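Rubredoxin\:oxygen oxidoreductase (Desulfovibrio gigas, PDB 1E5D) catalyses the four-electron reduction of one dioxygen molecule to two water molecules, using a diiron centre and flavin mononucleotide. Local coordinates at residues Gly168-Ala173 with Arg191-Asn196; His184-Ala189 with His226-Arg231; Arg21-Tyr26 with Thr33-Tyr38. All blocks are in the same frame, centred on the assembly; numbering follows the deposited sequence.

The three contacts lie near the diiron site in the metallo-beta-lactamase-like part of the chain, and each holds a residue of the pocket around the bound oxygen molecule: Tyr193 in contact 1, His226 in contact 2, His24 and Tyr26 in contact 3. Of these, His226 is the iron ligand. Contacts 1 and 2, with centres 7 Å apart, share helix 183-198 and are tied through Gln169: its N lies 2.9 Å from His226 O and its OE1 2.8 Å from Val228 N, both probable hydrogen bonds. Contacts 1 and 3, with centres 9 Å apart, meet where Asn170 approaches Thr33. Contact 3 adjoins contact 2 through strand 33-40, whose Thr34 and Asn36 hold His226 and Gly227.

Contact 1 of 3, residues Gly168-Ala173 with Arg191-Asn196; sequences GQNIAA and REYYAN. With OXY (oxygen molecule), chain E.
Tyr193 reaches loop 168-173 because its CG lies trans to the backbone N (chi1 -174°), while Asn170, with chi1 -74°, brings its amide round to the rim of that ring. The setting is the metallo-beta-lactamase fold of the oxygen-reducing part, where the loop after strand 160-164 packs on helix 183-198. Backbone and ring do most of the touching. Gly168 C sits 3.9 Å above the Tyr193 ring plane, displaced toward its rim, and Gly168 O approaches CG and CD2 of Tyr193, each at 3.3 Å. At the ring edge, Asn170 OD1 comes to 3.8 Å from Tyr193 CD1, near the ring plane, with the amide turned 81° against the ring. Gln169 CA adds a looser approach, 4.2 Å from Tyr193 CB, but its own CB points away from segment 191-196. Further round the helix, Asn196 ND2 donates back to Glu192 O over 3.1 Å in a nearly straight bond. The buried Tyr193 is thus placed with its side chain next to Asp165, an iron ligand, and its OH makes a weak hydrogen bond of 3.3 Å to O1 of the bound oxygen molecule.

Contact 2 of 3, residues His184-Ala189 with His226-Arg231; sequences HTLERA and HGVIFR. With FEO (mu-oxo-diiron), chain D.
Leu186 of helix segment 184-189 meets Val228 and Phe230 with its two methyl branches, one to each partner. CD1 lies 4.0 Å from Val228 CG2, and CD2 lies 3.9 Å from Phe230 CE1, approaching that ring obliquely. The fork follows from the Leu186 torsions: chi1 of 172° sets CG trans to the backbone N and extends the side chain across the gap, and chi2 of 55° splays the methyls between the two targets. The contact is purely apolar and small, burying 109 Å² in all, and the backbones stay well apart, with Leu186 CA 8.7 Å from Val228 CA. All three side chains are buried.

What positions Val228 is polar: Gln169 holds its backbone, and the preceding Gly227, at a positive phi of 93°, is held on both sides by strand 33-40, its N donating to Thr34 OG1 and its O accepting from Asn36 ND2. One residue further back the chain reaches the metal. His226 NE2 binds iron FE1 at 2.0 Å, alongside Asp83 and Asp165, with a water at 2.4 Å and the bridging oxygen also on FE1. That water donates to the bridging oxygen, 2.9 Å away. On the far side of the imidazole, ND1 is held by Thr34 O, a second-shell bond that fixes the rotation of the ring.

The loop after strand 221-224 thus carries the iron-ligand histidine of the metallo-beta-lactamase-type fold, and Leu186 packs helix 183-198 on the residues that follow it. The segment then runs into edge strand 230-231, whose Phe230 pairs through its backbone with Ile222 of strand 221-224. Phe230 touches both helix 183-198, through Leu186, and helix 233-248, through Cys236 and Ala239.

Contact 3 of 3, residues Arg21-Tyr26 with Thr33-Tyr38; sequences RDFHGY and TTYNAY
Phe23, His24, Thr33 and Tyr35 meet through both faces and edges of the rings. Thr33 CG2 lies in the plane of the Phe23 ring at its edge, 3.4 Å from CE1, and Thr33 OG1 approaches the same CE1 obliquely, also at 3.4 Å. One face of Phe23 carries His24 CE1, 3.3 Å above its plane and offset toward the rim; in return Phe23 CE1 lies 3.7 Å above one face of His24. Tyr35 meets His24 edge on: NE2 lies near the plane of the Tyr35 ring and Tyr35 OH near that of the imidazole. NE2 and OH share a hydrogen bond of 3.2 Å, bent to 147°, in which either may donate.

His24 leaves a turn with left-handed backbone angles, and chi1 of -59° sets its CG beside the backbone N, bringing the imidazole to Tyr35. An Asx motif steadies the turn, Asp22 OD1 accepting from Gly25 N at 2.8 Å. Trp263 of the second subunit meets the imidazole, and Asp83, an iron ligand, lies beside it. Phe23 and Tyr35 pack on His226 as second shell. Joining a small hairpin to strand 33-40, the arrangement lines the pocket beside the metallo-beta-lactamase-type diiron site, where Tyr26 also touches FMN.

Contact 1 of 3, residues Gly168-Ala173 with Arg191-Asn196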
loop_
_atom_site.group_PDB
_atom_site.type_symbol
_atom_site.label_atom_id
_atom_site.label_comp_id
_atom_site.label_asym_id
_atom_site.label_seq_id
_atom_site.Cartn_x
_atom_site.Cartn_y
_atom_site.Cartn_z
ATOM N N GLY A 168 -19.550 -18.422 0.158
ATOM C CA GLY A 168 -19.604 -17.523 1.292
ATOM C C GLY A 168 -19.721 -16.084 0.841
ATOM O O GLY A 168 -19.322 -15.658 -0.238
ATOM N N GLN A 169 -20.297 -15.252 1.699
ATOM C CA GLN A 169 -20.292 -13.829 1.392
ATOM C C GLN A 169 -20.096 -13.097 2.714
ATOM O O GLN A 169 -20.597 -13.554 3.739
ATOM C CB GLN A 169 -21.566 -13.372 0.698
ATOM C CG GLN A 169 -22.514 -14.449 0.215
ATOM C CD GLN A 169 -23.270 -15.099 1.355
ATOM O OE1 GLN A 169 -23.811 -14.451 2.246
ATOM N NE2 GLN A 169 -23.313 -16.425 1.340
ATOM N N ASN A 170 -19.380 -11.981 2.707
ATOM C CA ASN A 170 -19.254 -11.225 3.958
ATOM C C ASN A 170 -20.464 -10.329 4.169
ATOM O O ASN A 170 -20.483 -9.169 3.769
ATOM C CB ASN A 170 -17.947 -10.430 3.920
ATOM C CG ASN A 170 -16.775 -11.380 4.114
ATOM O OD1 ASN A 170 -15.740 -11.252 3.471
ATOM N ND2 ASN A 170 -16.963 -12.336 5.012
ATOM N N ILE A 171 -21.501 -10.865 4.794
ATOM C CA ILE A 171 -22.683 -10.093 5.137
ATOM C C ILE A 171 -23.079 -10.339 6.590
ATOM O O ILE A 171 -23.427 -11.469 6.950
ATOM C CB ILE A 171 -23.886 -10.451 4.248
ATOM C CG1 ILE A 171 -23.682 -10.133 2.769
ATOM C CG2 ILE A 171 -25.147 -9.781 4.773
ATOM C CD1 ILE A 171 -24.929 -10.354 1.942
ATOM N N ALA A 172 -23.019 -9.288 7.403
ATOM C CA ALA A 172 -23.458 -9.408 8.797
ATOM C C ALA A 172 -24.872 -8.845 8.885
ATOM O O ALA A 172 -25.063 -7.671 8.563
ATOM C CB ALA A 172 -22.528 -8.701 9.760
ATOM N N ALA A 173 -25.839 -9.662 9.282
ATOM C CA ALA A 173 -27.216 -9.166 9.256
ATOM C C ALA A 173 -28.124 -9.936 10.194
ATOM O O ALA A 173 -27.793 -11.038 10.630
ATOM C CB ALA A 173 -27.744 -9.248 7.828
ATOM N N ARG A 191 -19.660 -11.701 -5.279
ATOM C CA ARG A 191 -18.586 -11.396 -6.222
ATOM C C ARG A 191 -17.412 -10.806 -5.450
ATOM O O ARG A 191 -16.264 -11.191 -5.680
ATOM C CB ARG A 191 -19.111 -10.474 -7.312
ATOM C CG ARG A 191 -18.095 -9.658 -8.084
ATOM C CD ARG A 191 -18.720 -9.011 -9.323
ATOM N NE ARG A 191 -18.349 -9.754 -10.531
ATOM C CZ ARG A 191 -19.209 -10.361 -11.335
ATOM N NH1 ARG A 191 -20.508 -10.312 -11.068
ATOM N NH2 ARG A 191 -18.766 -11.011 -12.401
ATOM N N GLU A 192 -17.713 -9.892 -4.521
ATOM C CA GLU A 192 -16.624 -9.269 -3.772
ATOM C C GLU A 192 -15.831 -10.348 -3.048
ATOM O O GLU A 192 -14.611 -10.327 -2.966
ATOM C CB GLU A 192 -17.141 -8.235 -2.779
ATOM C CG GLU A 192 -17.747 -7.010 -3.449
ATOM C CD GLU A 192 -18.072 -5.912 -2.450
ATOM O OE1 GLU A 192 -18.078 -6.227 -1.238
ATOM O OE2 GLU A 192 -18.308 -4.763 -2.891
ATOM N N TYR A 193 -16.589 -11.308 -2.526
ATOM C CA TYR A 193 -15.938 -12.428 -1.864
ATOM C C TYR A 193 -15.154 -13.254 -2.874
ATOM O O TYR A 193 -13.964 -13.523 -2.683
ATOM C CB TYR A 193 -16.972 -13.285 -1.121
ATOM C CG TYR A 193 -16.242 -14.349 -0.321
ATOM C CD1 TYR A 193 -15.689 -14.033 0.910
ATOM C CD2 TYR A 193 -16.100 -15.642 -0.804
ATOM C CE1 TYR A 193 -15.018 -14.993 1.643
ATOM C CE2 TYR A 193 -15.428 -16.608 -0.075
ATOM C CZ TYR A 193 -14.892 -16.274 1.147
ATOM O OH TYR A 193 -14.218 -17.219 1.885
ATOM N N TYR A 194 -15.792 -13.663 -3.972
ATOM C CA TYR A 194 -15.084 -14.458 -4.967
ATOM C C TYR A 194 -13.836 -13.736 -5.471
ATOM O O TYR A 194 -12.754 -14.323 -5.527
ATOM C CB TYR A 194 -15.969 -14.802 -6.184
ATOM C CG TYR A 194 -15.324 -15.830 -7.091
ATOM C CD1 TYR A 194 -15.526 -17.184 -6.853
ATOM C CD2 TYR A 194 -14.519 -15.480 -8.170
ATOM C CE1 TYR A 194 -14.948 -18.142 -7.664
ATOM C CE2 TYR A 194 -13.935 -16.427 -8.984
ATOM C CZ TYR A 194 -14.153 -17.763 -8.728
ATOM O OH TYR A 194 -13.580 -18.728 -9.525
ATOM N N ALA A 195 -14.022 -12.488 -5.883
ATOM C CA ALA A 195 -12.964 -11.771 -6.586
ATOM C C ALA A 195 -11.686 -11.663 -5.767
ATOM O O ALA A 195 -10.597 -11.670 -6.351
ATOM C CB ALA A 195 -13.447 -10.381 -6.994
ATOM N N ASN A 196 -11.827 -11.565 -4.446
ATOM C CA ASN A 196 -10.651 -11.347 -3.602
ATOM C C ASN A 196 -10.092 -12.576 -2.918
ATOM O O ASN A 196 -9.080 -12.442 -2.217
ATOM C CB ASN A 196 -10.995 -10.284 -2.544
ATOM C CG ASN A 196 -11.017 -8.930 -3.242
ATOM O OD1 ASN A 196 -9.958 -8.349 -3.484
ATOM N ND2 ASN A 196 -12.223 -8.482 -3.562
HETATM O O1 OXY E . -11.986 -17.051 4.285
HETATM O O2 OXY E . -11.018 -16.392 4.025
#

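Contact 2 of 3, residues His184-Ala189 with His226-Arg231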
loop_
_atom_site.group_PDB
_atom_site.type_symbol
_atom_site.label_atom_id
_atom_site.label_comp_id
_atom_site.label_asym_id
_atom_site.label_seq_id
_atom_site.Cartn_x
_atom_site.Cartn_y
_atom_site.Cartn_z
ATOM N N HIS A 184 -29.366 -7.918 -5.353
ATOM C CA HIS A 184 -28.235 -7.059 -5.709
ATOM C C HIS A 184 -27.254 -6.986 -4.550
ATOM O O HIS A 184 -26.034 -7.003 -4.709
ATOM C CB HIS A 184 -28.709 -5.668 -6.125
ATOM C CG HIS A 184 -29.552 -4.991 -5.092
ATOM N ND1 HIS A 184 -30.928 -5.093 -5.080
ATOM C CD2 HIS A 184 -29.218 -4.207 -4.039
ATOM C CE1 HIS A 184 -31.396 -4.392 -4.060
ATOM N NE2 HIS A 184 -30.382 -3.844 -3.408
ATOM N N THR A 185 -27.811 -6.914 -3.337
ATOM C CA THR A 185 -26.900 -6.911 -2.191
ATOM C C THR A 185 -26.159 -8.243 -2.117
ATOM O O THR A 185 -24.937 -8.320 -2.027
ATOM C CB THR A 185 -27.639 -6.654 -0.870
ATOM O OG1 THR A 185 -28.327 -5.397 -0.942
ATOM C CG2 THR A 185 -26.646 -6.545 0.279
ATOM N N LEU A 186 -26.958 -9.302 -2.168
ATOM C CA LEU A 186 -26.410 -10.645 -2.062
ATOM C C LEU A 186 -25.374 -10.907 -3.144
ATOM O O LEU A 186 -24.328 -11.495 -2.873
ATOM C CB LEU A 186 -27.532 -11.684 -2.143
ATOM C CG LEU A 186 -27.079 -13.142 -2.227
ATOM C CD1 LEU A 186 -26.168 -13.461 -1.050
ATOM C CD2 LEU A 186 -28.275 -14.071 -2.290
ATOM N N GLU A 187 -25.689 -10.477 -4.365
ATOM C CA GLU A 187 -24.812 -10.773 -5.493
ATOM C C GLU A 187 -23.496 -10.008 -5.398
ATOM O O GLU A 187 -22.426 -10.578 -5.628
ATOM C CB GLU A 187 -25.499 -10.458 -6.822
ATOM C CG GLU A 187 -24.903 -11.208 -8.010
ATOM C CD GLU A 187 -23.745 -10.453 -8.642
ATOM O OE1 GLU A 187 -23.849 -9.205 -8.651
ATOM O OE2 GLU A 187 -22.761 -11.088 -9.069
ATOM N N ARG A 188 -23.586 -8.719 -5.102
ATOM C CA ARG A 188 -22.379 -7.897 -5.027
ATOM C C ARG A 188 -21.417 -8.484 -4.008
ATOM O O ARG A 188 -20.211 -8.570 -4.215
ATOM C CB ARG A 188 -22.759 -6.461 -4.685
ATOM C CG ARG A 188 -21.589 -5.525 -4.455
ATOM C CD ARG A 188 -20.582 -5.541 -5.593
ATOM N NE ARG A 188 -19.273 -5.048 -5.179
ATOM C CZ ARG A 188 -18.563 -4.092 -5.755
ATOM N NH1 ARG A 188 -19.019 -3.467 -6.831
ATOM N NH2 ARG A 188 -17.380 -3.755 -5.256
ATOM N N ALA A 189 -21.955 -8.922 -2.871
ATOM C CA ALA A 189 -21.098 -9.481 -1.825
ATOM C C ALA A 189 -20.512 -10.825 -2.233
ATOM O O ALA A 189 -19.409 -11.215 -1.842
ATOM C CB ALA A 189 -21.886 -9.613 -0.530
ATOM N N HIS A 226 -19.374 -18.183 5.897
ATOM C CA HIS A 226 -19.608 -16.765 6.054
ATOM C C HIS A 226 -20.853 -16.290 5.320
ATOM O O HIS A 226 -21.053 -16.591 4.143
ATOM C CB HIS A 226 -18.421 -15.941 5.510
ATOM C CG HIS A 226 -17.093 -16.457 5.969
ATOM N ND1 HIS A 226 -16.719 -16.482 7.294
ATOM C CD2 HIS A 226 -16.054 -16.977 5.284
ATOM C CE1 HIS A 226 -15.507 -16.991 7.394
ATOM N NE2 HIS A 226 -15.074 -17.303 6.189
ATOM N N GLY A 227 -21.674 -15.505 6.015
ATOM C CA GLY A 227 -22.804 -14.888 5.338
ATOM C C GLY A 227 -24.055 -15.736 5.446
ATOM O O GLY A 227 -24.151 -16.620 6.303
ATOM N N VAL A 228 -25.012 -15.449 4.565
ATOM C CA VAL A 228 -26.321 -16.085 4.666
ATOM C C VAL A 228 -26.333 -17.467 4.028
ATOM O O VAL A 228 -25.486 -17.827 3.220
ATOM C CB VAL A 228 -27.423 -15.225 4.020
ATOM C CG1 VAL A 228 -27.545 -13.906 4.766
ATOM C CG2 VAL A 228 -27.119 -15.002 2.551
ATOM N N ILE A 229 -27.339 -18.230 4.440
ATOM C CA ILE A 229 -27.555 -19.558 3.885
ATOM C C ILE A 229 -28.386 -19.489 2.615
ATOM O O ILE A 229 -29.359 -18.729 2.560
ATOM C CB ILE A 229 -28.260 -20.450 4.922
ATOM C CG1 ILE A 229 -27.328 -20.874 6.062
ATOM C CG2 ILE A 229 -28.902 -21.652 4.252
ATOM C CD1 ILE A 229 -28.050 -21.059 7.380
ATOM N N PHE A 230 -28.017 -20.259 1.598
ATOM C CA PHE A 230 -28.817 -20.302 0.374
ATOM C C PHE A 230 -29.978 -21.271 0.559
ATOM O O PHE A 230 -29.768 -22.484 0.644
ATOM C CB PHE A 230 -27.957 -20.695 -0.830
ATOM C CG PHE A 230 -26.970 -19.592 -1.202
ATOM C CD1 PHE A 230 -27.366 -18.548 -2.017
ATOM C CD2 PHE A 230 -25.674 -19.621 -0.718
ATOM C CE1 PHE A 230 -26.484 -17.534 -2.343
ATOM C CE2 PHE A 230 -24.789 -18.608 -1.038
ATOM C CZ PHE A 230 -25.195 -17.563 -1.845
ATOM N N ARG A 231 -31.179 -20.710 0.632
ATOM C CA ARG A 231 -32.368 -21.505 0.938
ATOM C C ARG A 231 -33.291 -21.629 -0.262
ATOM O O ARG A 231 -33.887 -20.663 -0.725
ATOM C CB ARG A 231 -33.096 -20.869 2.114
ATOM C CG ARG A 231 -34.357 -21.559 2.605
ATOM C CD ARG A 231 -35.355 -20.495 3.018
ATOM N NE ARG A 231 -35.507 -20.328 4.454
ATOM C CZ ARG A 231 -35.819 -19.182 5.045
ATOM N NH1 ARG A 231 -36.010 -18.083 4.329
ATOM N NH2 ARG A 231 -35.946 -19.110 6.362
HETATM FE FE1 FEO D . -13.393 -18.406 6.001
HETATM FE FE2 FEO D . -10.746 -19.483 4.232
HETATM O O FEO D . -11.795 -19.093 6.189
HETATM O O HOH W 1 -14.182 -20.130 7.524
#

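Contact 3 of 3, residues Arg21-Tyr26 with Thr33-Tyr38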
loop_
_atom_site.group_PDB
_atom_site.type_symbol
_atom_site.label_atom_id
_atom_site.label_comp_id
_atom_site.label_asym_id
_atom_site.label_seq_id
_atom_site.Cartn_x
_atom_site.Cartn_y
_atom_site.Cartn_z
ATOM N N ARG A 21 -14.019 -5.141 9.571
ATOM C CA ARG A 21 -13.833 -4.330 8.363
ATOM C C ARG A 21 -12.569 -4.833 7.671
ATOM O O ARG A 21 -12.609 -5.154 6.485
ATOM C CB ARG A 21 -13.789 -2.846 8.682
ATOM C CG ARG A 21 -15.091 -2.325 9.280
ATOM C CD ARG A 21 -16.153 -2.190 8.185
ATOM N NE ARG A 21 -17.322 -1.491 8.713
ATOM C CZ ARG A 21 -18.267 -2.052 9.454
ATOM N NH1 ARG A 21 -18.212 -3.341 9.772
ATOM N NH2 ARG A 21 -19.282 -1.312 9.881
ATOM N N ASP A 22 -11.494 -4.901 8.444
ATOM C CA ASP A 22 -10.293 -5.604 8.013
ATOM C C ASP A 22 -10.613 -7.100 8.081
ATOM O O ASP A 22 -10.606 -7.681 9.165
ATOM C CB ASP A 22 -9.073 -5.261 8.854
ATOM C CG ASP A 22 -7.838 -6.093 8.589
ATOM O OD1 ASP A 22 -7.838 -7.029 7.763
ATOM O OD2 ASP A 22 -6.790 -5.826 9.229
ATOM N N PHE A 23 -10.891 -7.694 6.930
ATOM C CA PHE A 23 -11.191 -9.117 6.855
ATOM C C PHE A 23 -9.911 -9.920 6.646
ATOM O O PHE A 23 -9.331 -9.952 5.559
ATOM C CB PHE A 23 -12.201 -9.396 5.737
ATOM C CG PHE A 23 -12.884 -10.746 5.875
ATOM C CD1 PHE A 23 -13.834 -10.961 6.858
ATOM C CD2 PHE A 23 -12.562 -11.785 5.019
ATOM C CE1 PHE A 23 -14.462 -12.185 7.006
ATOM C CE2 PHE A 23 -13.183 -13.017 5.156
ATOM C CZ PHE A 23 -14.130 -13.215 6.146
ATOM N N HIS A 24 -9.477 -10.553 7.721
ATOM C CA HIS A 24 -8.342 -11.459 7.756
ATOM C C HIS A 24 -7.064 -10.911 7.151
ATOM O O HIS A 24 -6.233 -11.689 6.680
ATOM C CB HIS A 24 -8.739 -12.764 7.031
ATOM C CG HIS A 24 -9.936 -13.367 7.707
ATOM N ND1 HIS A 24 -10.753 -14.306 7.127
ATOM C CD2 HIS A 24 -10.443 -13.137 8.938
ATOM C CE1 HIS A 24 -11.713 -14.640 7.970
ATOM N NE2 HIS A 24 -11.547 -13.939 9.081
ATOM N N GLY A 25 -6.872 -9.600 7.175
ATOM C CA GLY A 25 -5.613 -9.019 6.758
ATOM C C GLY A 25 -5.473 -8.790 5.279
ATOM O O GLY A 25 -4.566 -8.065 4.848
ATOM N N TYR A 26 -6.328 -9.378 4.435
ATOM C CA TYR A 26 -6.050 -9.203 2.998
ATOM C C TYR A 26 -7.133 -8.389 2.310
ATOM O O TYR A 26 -6.818 -7.682 1.350
ATOM C CB TYR A 26 -5.836 -10.560 2.321
ATOM C CG TYR A 26 -7.061 -11.422 2.132
ATOM C CD1 TYR A 26 -7.481 -12.297 3.125
ATOM C CD2 TYR A 26 -7.817 -11.377 0.964
ATOM C CE1 TYR A 26 -8.602 -13.090 2.958
ATOM C CE2 TYR A 26 -8.940 -12.158 0.781
ATOM C CZ TYR A 26 -9.328 -13.019 1.790
ATOM O OH TYR A 26 -10.445 -13.813 1.644
ATOM N N THR A 33 -19.294 -9.627 8.696
ATOM C CA THR A 33 -19.237 -11.008 8.244
ATOM C C THR A 33 -19.822 -11.892 9.336
ATOM O O THR A 33 -20.246 -11.451 10.407
ATOM C CB THR A 33 -17.799 -11.414 7.900
ATOM O OG1 THR A 33 -17.746 -12.760 7.416
ATOM C CG2 THR A 33 -16.927 -11.397 9.154
ATOM N N THR A 34 -19.869 -13.193 9.066
ATOM C CA THR A 34 -20.324 -14.113 10.094
ATOM C C THR A 34 -19.377 -15.311 10.126
ATOM O O THR A 34 -18.570 -15.555 9.234
ATOM C CB THR A 34 -21.760 -14.633 9.896
ATOM O OG1 THR A 34 -21.790 -15.632 8.859
ATOM C CG2 THR A 34 -22.688 -13.513 9.461
ATOM N N TYR A 35 -19.519 -16.069 11.204
ATOM C CA TYR A 35 -18.792 -17.334 11.293
ATOM C C TYR A 35 -19.842 -18.413 11.525
ATOM O O TYR A 35 -20.459 -18.439 12.591
ATOM C CB TYR A 35 -17.729 -17.223 12.385
ATOM C CG TYR A 35 -16.741 -16.124 12.031
ATOM C CD1 TYR A 35 -15.798 -16.363 11.037
ATOM C CD2 TYR A 35 -16.763 -14.887 12.654
ATOM C CE1 TYR A 35 -14.887 -15.395 10.675
ATOM C CE2 TYR A 35 -15.849 -13.910 12.301
ATOM C CZ TYR A 35 -14.921 -14.172 11.318
ATOM O OH TYR A 35 -14.000 -13.217 10.948
ATOM N N ASN A 36 -20.032 -19.230 10.503
ATOM C CA ASN A 36 -21.089 -20.218 10.429
ATOM C C ASN A 36 -20.566 -21.621 10.695
ATOM O O ASN A 36 -19.627 -22.092 10.073
ATOM C CB ASN A 36 -21.769 -20.184 9.056
ATOM C CG ASN A 36 -22.390 -18.833 8.752
ATOM O OD1 ASN A 36 -22.667 -18.051 9.655
ATOM N ND2 ASN A 36 -22.614 -18.557 7.471
ATOM N N ALA A 37 -21.216 -22.277 11.642
ATOM C CA ALA A 37 -21.009 -23.687 11.931
ATOM C C ALA A 37 -22.388 -24.341 11.894
ATOM O O ALA A 37 -23.404 -23.662 12.085
ATOM C CB ALA A 37 -20.308 -23.904 13.251
ATOM N N TYR A 38 -22.413 -25.642 11.617
ATOM C CA TYR A 38 -23.708 -26.312 11.510
ATOM C C TYR A 38 -23.743 -27.554 12.390
ATOM O O TYR A 38 -22.927 -28.465 12.269
ATOM C CB TYR A 38 -24.016 -26.635 10.041
ATOM C CG TYR A 38 -24.042 -25.351 9.230
ATOM C CD1 TYR A 38 -22.861 -24.870 8.675
ATOM C CD2 TYR A 38 -25.205 -24.625 9.033
ATOM C CE1 TYR A 38 -22.853 -23.703 7.939
ATOM C CE2 TYR A 38 -25.203 -23.451 8.292
ATOM C CZ TYR A 38 -24.021 -22.999 7.751
ATOM O OH TYR A 38 -23.975 -21.843 7.009
#